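Local coordinates for protein myosin-4 (Saccharomyces cerevisiae, PDB 3MMI) that serves as a type V myosin motor of the mRNA localization machinery, carrying ASH1 mRNA to the bud through its binding to SHE3, at residues L111-Y122 with T134-T145. Numbering follows the deposited sequence.
Sequences LPAFAANQKTLY and TLIYLNDLENET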
loop_
_atom_site.group_PDB
_atom_site.type_symbol
_atom_site.label_atom_id
_atom_site.label_comp_id
_atom_site.label_asym_id
_atom_site.label_seq_id
_atom_site.Cartn_x
_atom_site.Cartn_y
_atom_site.Cartn_z
ATOM N N LEU A 111 15.002 -11.484 -0.018
ATOM C CA LEU A 111 15.855 -11.721 -1.241
ATOM C C LEU A 111 16.835 -10.564 -1.538
ATOM O O LEU A 111 18.001 -10.780 -1.731
ATOM C CB LEU A 111 14.992 -12.001 -2.470
ATOM C CG LEU A 111 14.498 -13.384 -2.711
ATOM C CD1 LEU A 111 13.716 -13.435 -3.957
ATOM C CD2 LEU A 111 15.754 -14.259 -2.862
ATOM N N PRO A 112 16.376 -9.308 -1.503
ATOM C CA PRO A 112 17.277 -8.163 -1.677
ATOM C C PRO A 112 18.437 -8.061 -0.691
ATOM O O PRO A 112 19.585 -7.819 -1.114
ATOM C CB PRO A 112 16.330 -6.971 -1.498
ATOM C CG PRO A 112 15.087 -7.426 -1.977
ATOM C CD PRO A 112 14.985 -8.831 -1.417
ATOM N N ALA A 113 18.190 -8.254 0.607
ATOM C CA ALA A 113 19.310 -8.250 1.569
ATOM C C ALA A 113 20.211 -9.484 1.468
ATOM O O ALA A 113 21.401 -9.372 1.786
ATOM C CB ALA A 113 18.822 -8.080 3.088
ATOM N N PHE A 114 19.652 -10.633 0.996
ATOM C CA PHE A 114 20.420 -11.889 0.769
ATOM C C PHE A 114 21.449 -11.563 -0.296
ATOM O O PHE A 114 22.622 -11.671 -0.019
ATOM C CB PHE A 114 19.497 -13.033 0.319
ATOM C CG PHE A 114 20.213 -14.150 -0.417
ATOM C CD1 PHE A 114 21.067 -15.021 0.280
ATOM C CD2 PHE A 114 20.036 -14.330 -1.778
ATOM C CE1 PHE A 114 21.755 -16.050 -0.384
ATOM C CE2 PHE A 114 20.712 -15.367 -2.467
ATOM C CZ PHE A 114 21.571 -16.227 -1.766
ATOM N N ALA A 115 21.001 -11.036 -1.460
ATOM C CA ALA A 115 21.898 -10.602 -2.537
ATOM C C ALA A 115 22.965 -9.631 -2.073
ATOM O O ALA A 115 24.138 -9.765 -2.444
ATOM C CB ALA A 115 21.124 -10.014 -3.794
ATOM N N ALA A 116 22.575 -8.672 -1.233
ATOM C CA ALA A 116 23.544 -7.706 -0.668
ATOM C C ALA A 116 24.517 -8.394 0.223
ATOM O O ALA A 116 25.729 -8.060 0.156
ATOM C CB ALA A 116 22.859 -6.578 0.120
ATOM N N ASN A 117 24.028 -9.320 1.085
ATOM C CA ASN A 117 24.968 -10.117 1.907
ATOM C C ASN A 117 25.806 -11.171 1.107
ATOM O O ASN A 117 26.856 -11.542 1.521
ATOM C CB ASN A 117 24.339 -10.753 3.190
ATOM C CG ASN A 117 25.449 -11.403 4.149
ATOM O OD1 ASN A 117 25.640 -12.645 4.189
ATOM N ND2 ASN A 117 26.225 -10.538 4.827
ATOM N N GLN A 118 25.325 -11.670 -0.018
ATOM C CA GLN A 118 26.133 -12.573 -0.789
ATOM C C GLN A 118 27.335 -11.814 -1.286
ATOM O O GLN A 118 28.392 -12.355 -1.476
ATOM C CB GLN A 118 25.357 -13.162 -1.952
ATOM C CG GLN A 118 24.563 -14.318 -1.517
ATOM C CD GLN A 118 25.405 -15.525 -1.200
ATOM O OE1 GLN A 118 25.465 -15.988 -0.063
ATOM N NE2 GLN A 118 26.028 -16.073 -2.242
ATOM N N LYS A 119 27.190 -10.535 -1.534
ATOM C CA LYS A 119 28.192 -9.942 -2.345
ATOM C C LYS A 119 29.339 -9.505 -1.461
ATOM O O LYS A 119 30.515 -9.340 -1.882
ATOM C CB LYS A 119 27.591 -8.869 -3.259
ATOM C CG LYS A 119 27.383 -7.519 -2.698
ATOM C CD LYS A 119 27.245 -6.597 -3.901
ATOM C CE LYS A 119 26.084 -5.608 -3.746
ATOM N NZ LYS A 119 24.691 -6.279 -3.929
ATOM N N THR A 120 28.997 -9.444 -0.193
ATOM C CA THR A 120 29.959 -9.107 0.811
ATOM C C THR A 120 31.151 -10.111 0.882
ATOM O O THR A 120 32.189 -9.786 1.486
ATOM C CB THR A 120 29.329 -8.971 2.213
ATOM O OG1 THR A 120 30.378 -9.056 3.168
ATOM C CG2 THR A 120 28.460 -10.113 2.538
ATOM N N LEU A 121 31.002 -11.291 0.251
ATOM C CA LEU A 121 32.046 -12.356 0.331
ATOM C C LEU A 121 32.804 -12.487 -0.987
ATOM O O LEU A 121 33.701 -13.332 -1.111
ATOM C CB LEU A 121 31.355 -13.708 0.557
ATOM C CG LEU A 121 29.906 -13.703 1.047
ATOM C CD1 LEU A 121 29.363 -15.158 1.243
ATOM C CD2 LEU A 121 29.862 -12.895 2.330
ATOM N N TYR A 122 32.401 -11.708 -1.993
ATOM C CA TYR A 122 33.051 -11.750 -3.279
ATOM C C TYR A 122 33.827 -10.460 -3.571
ATOM O O TYR A 122 33.908 -9.542 -2.717
ATOM C CB TYR A 122 32.026 -12.048 -4.389
ATOM C CG TYR A 122 31.341 -13.405 -4.279
ATOM C CD1 TYR A 122 31.966 -14.570 -4.755
ATOM C CD2 TYR A 122 30.069 -13.516 -3.699
ATOM C CE1 TYR A 122 31.340 -15.818 -4.653
ATOM C CE2 TYR A 122 29.436 -14.731 -3.595
ATOM C CZ TYR A 122 30.082 -15.893 -4.069
ATOM O OH TYR A 122 29.480 -17.137 -4.000
ATOM N N THR A 134 30.527 -11.659 -10.797
ATOM C CA THR A 134 29.659 -12.178 -9.737
ATOM C C THR A 134 29.089 -11.004 -8.888
ATOM O O THR A 134 27.905 -10.952 -8.593
ATOM C CB THR A 134 30.394 -13.212 -8.816
ATOM O OG1 THR A 134 30.480 -14.455 -9.514
ATOM C CG2 THR A 134 29.612 -13.452 -7.506
ATOM N N LEU A 135 29.955 -10.086 -8.531
ATOM C CA LEU A 135 29.528 -8.885 -7.897
ATOM C C LEU A 135 28.448 -8.085 -8.676
ATOM O O LEU A 135 27.467 -7.642 -8.074
ATOM C CB LEU A 135 30.684 -7.955 -7.618
ATOM C CG LEU A 135 31.585 -8.371 -6.463
ATOM C CD1 LEU A 135 32.596 -7.277 -6.274
ATOM C CD2 LEU A 135 30.828 -8.609 -5.161
ATOM N N ILE A 136 28.637 -7.921 -9.987
ATOM C CA ILE A 136 27.660 -7.349 -10.869
ATOM C C ILE A 136 26.376 -8.149 -10.934
ATOM O O ILE A 136 25.307 -7.529 -10.856
ATOM C CB ILE A 136 28.207 -7.183 -12.317
ATOM C CG1 ILE A 136 29.294 -6.099 -12.351
ATOM C CG2 ILE A 136 27.104 -6.906 -13.352
ATOM C CD1 ILE A 136 30.104 -6.091 -13.686
ATOM N N TYR A 137 26.451 -9.481 -11.112
ATOM C CA TYR A 137 25.248 -10.309 -11.023
ATOM C C TYR A 137 24.435 -10.012 -9.713
ATOM O O TYR A 137 23.253 -9.838 -9.745
ATOM C CB TYR A 137 25.590 -11.824 -11.148
ATOM C CG TYR A 137 24.404 -12.669 -10.942
ATOM C CD1 TYR A 137 23.497 -12.894 -11.964
ATOM C CD2 TYR A 137 24.140 -13.210 -9.636
ATOM C CE1 TYR A 137 22.376 -13.633 -11.750
ATOM C CE2 TYR A 137 23.002 -14.009 -9.409
ATOM C CZ TYR A 137 22.132 -14.190 -10.456
ATOM O OH TYR A 137 20.968 -14.898 -10.260
ATOM N N LEU A 138 25.117 -9.976 -8.578
ATOM C CA LEU A 138 24.452 -9.951 -7.316
ATOM C C LEU A 138 23.858 -8.566 -7.128
ATOM O O LEU A 138 22.771 -8.402 -6.549
ATOM C CB LEU A 138 25.399 -10.280 -6.179
ATOM C CG LEU A 138 25.886 -11.737 -6.021
ATOM C CD1 LEU A 138 26.921 -11.656 -4.933
ATOM C CD2 LEU A 138 24.732 -12.641 -5.596
ATOM N N ASN A 139 24.568 -7.562 -7.622
ATOM C CA ASN A 139 24.049 -6.200 -7.663
ATOM C C ASN A 139 22.751 -6.122 -8.425
ATOM O O ASN A 139 21.784 -5.488 -7.972
ATOM C CB ASN A 139 25.046 -5.266 -8.304
ATOM C CG ASN A 139 24.832 -3.830 -7.892
ATOM O OD1 ASN A 139 24.991 -3.468 -6.720
ATOM N ND2 ASN A 139 24.457 -3.012 -8.850
ATOM N N ASP A 140 22.680 -6.862 -9.519
ATOM C CA ASP A 140 21.522 -6.823 -10.355
ATOM C C ASP A 140 20.445 -7.610 -9.691
ATOM O O ASP A 140 19.279 -7.252 -9.822
ATOM C CB ASP A 140 21.850 -7.412 -11.703
ATOM C CG ASP A 140 20.730 -7.326 -12.683
ATOM O OD1 ASP A 140 20.393 -6.231 -13.156
ATOM O OD2 ASP A 140 20.184 -8.357 -13.019
ATOM N N LEU A 141 20.823 -8.696 -8.996
ATOM C CA LEU A 141 19.839 -9.581 -8.373
ATOM C C LEU A 141 19.103 -8.739 -7.311
ATOM O O LEU A 141 17.895 -8.814 -7.141
ATOM C CB LEU A 141 20.539 -10.832 -7.786
ATOM C CG LEU A 141 19.700 -11.784 -6.942
ATOM C CD1 LEU A 141 18.658 -12.460 -7.781
ATOM C CD2 LEU A 141 20.573 -12.835 -6.248
ATOM N N GLU A 142 19.873 -7.932 -6.617
ATOM C CA GLU A 142 19.338 -7.132 -5.577
ATOM C C GLU A 142 18.312 -6.073 -6.113
ATOM O O GLU A 142 17.210 -5.938 -5.582
ATOM C CB GLU A 142 20.435 -6.446 -4.829
ATOM C CG GLU A 142 19.840 -5.521 -3.837
ATOM C CD GLU A 142 20.875 -4.822 -3.011
ATOM O OE1 GLU A 142 22.021 -5.158 -3.138
ATOM O OE2 GLU A 142 20.590 -3.946 -2.170
ATOM N N ASN A 143 18.629 -5.407 -7.214
ATOM C CA ASN A 143 17.689 -4.450 -7.744
ATOM C C ASN A 143 16.475 -5.114 -8.343
ATOM O O ASN A 143 15.347 -4.642 -8.117
ATOM C CB ASN A 143 18.311 -3.465 -8.750
ATOM C CG ASN A 143 19.547 -2.733 -8.198
ATOM O OD1 ASN A 143 19.604 -2.335 -7.038
ATOM N ND2 ASN A 143 20.560 -2.551 -9.063
ATOM N N GLU A 144 16.680 -6.199 -9.051
ATOM C CA GLU A 144 15.578 -6.836 -9.737
ATOM C C GLU A 144 14.601 -7.588 -8.827
ATOM O O GLU A 144 13.433 -7.658 -9.082
ATOM C CB GLU A 144 16.120 -7.776 -10.805
ATOM C CG GLU A 144 16.589 -7.026 -12.004
ATOM C CD GLU A 144 15.439 -6.609 -12.860
ATOM O OE1 GLU A 144 14.607 -7.524 -13.214
ATOM O OE2 GLU A 144 15.398 -5.388 -13.160
ATOM N N THR A 145 15.136 -8.230 -7.810
ATOM C CA THR A 145 14.347 -8.906 -6.800
ATOM C C THR A 145 13.454 -7.833 -6.046
ATOM O O THR A 145 12.258 -8.013 -5.837
ATOM C CB THR A 145 15.396 -9.619 -5.937
ATOM O OG1 THR A 145 15.400 -11.043 -6.203
ATOM C CG2 THR A 145 15.309 -9.317 -4.592
#
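An antiparallel helix pair in the globular tail brings Lys119 against Glu142, with helix 111-119 packed on the start of helix 132-168. The axes of segments 111-119 and 134-145 come within 8.1 Å, their N-to-C directions 166° apart. Lys119 NZ donates to Glu142 OE1 at 3.0 Å in a salt bridge, meeting the oxygen nearly along its C-O bond. Glu142 reaches it because CG is anti to the backbone N (chi1 175°) and the chain beyond is extended. The Lys119 chain bends at chi3 and chi4 and crosses the Glu142 side chain at about a right angle. Each of these two is a knob in a hole of the other helix: Lys119 among Leu135, Leu138, Asn139 and Glu142, and Glu142 among Pro112, Ala115, Ala116 and Lys119. With an alanine at Glu142, the Lys119 ammonium is likely to lose this carboxylate, and the methyl of Ala116 its cover.

This pairing belongs to the all-helical dilute fold of class V myosin tails. Helices 53-67 and 71-91 also touch the pair, through Phe114 and Leu111 among others. The small side chain of Ala115 is consistent with the close approach; its CB lies 3.6 Å from Leu138 O. In the type I beta turn from Lys119 to Tyr122, Thr134 CG2 sits over the centre of one Tyr122 face, a CH-pi contact. Leu138 CD1 presses tightly on Lys119 CB at 3.3 Å and also nears Tyr122 CD2.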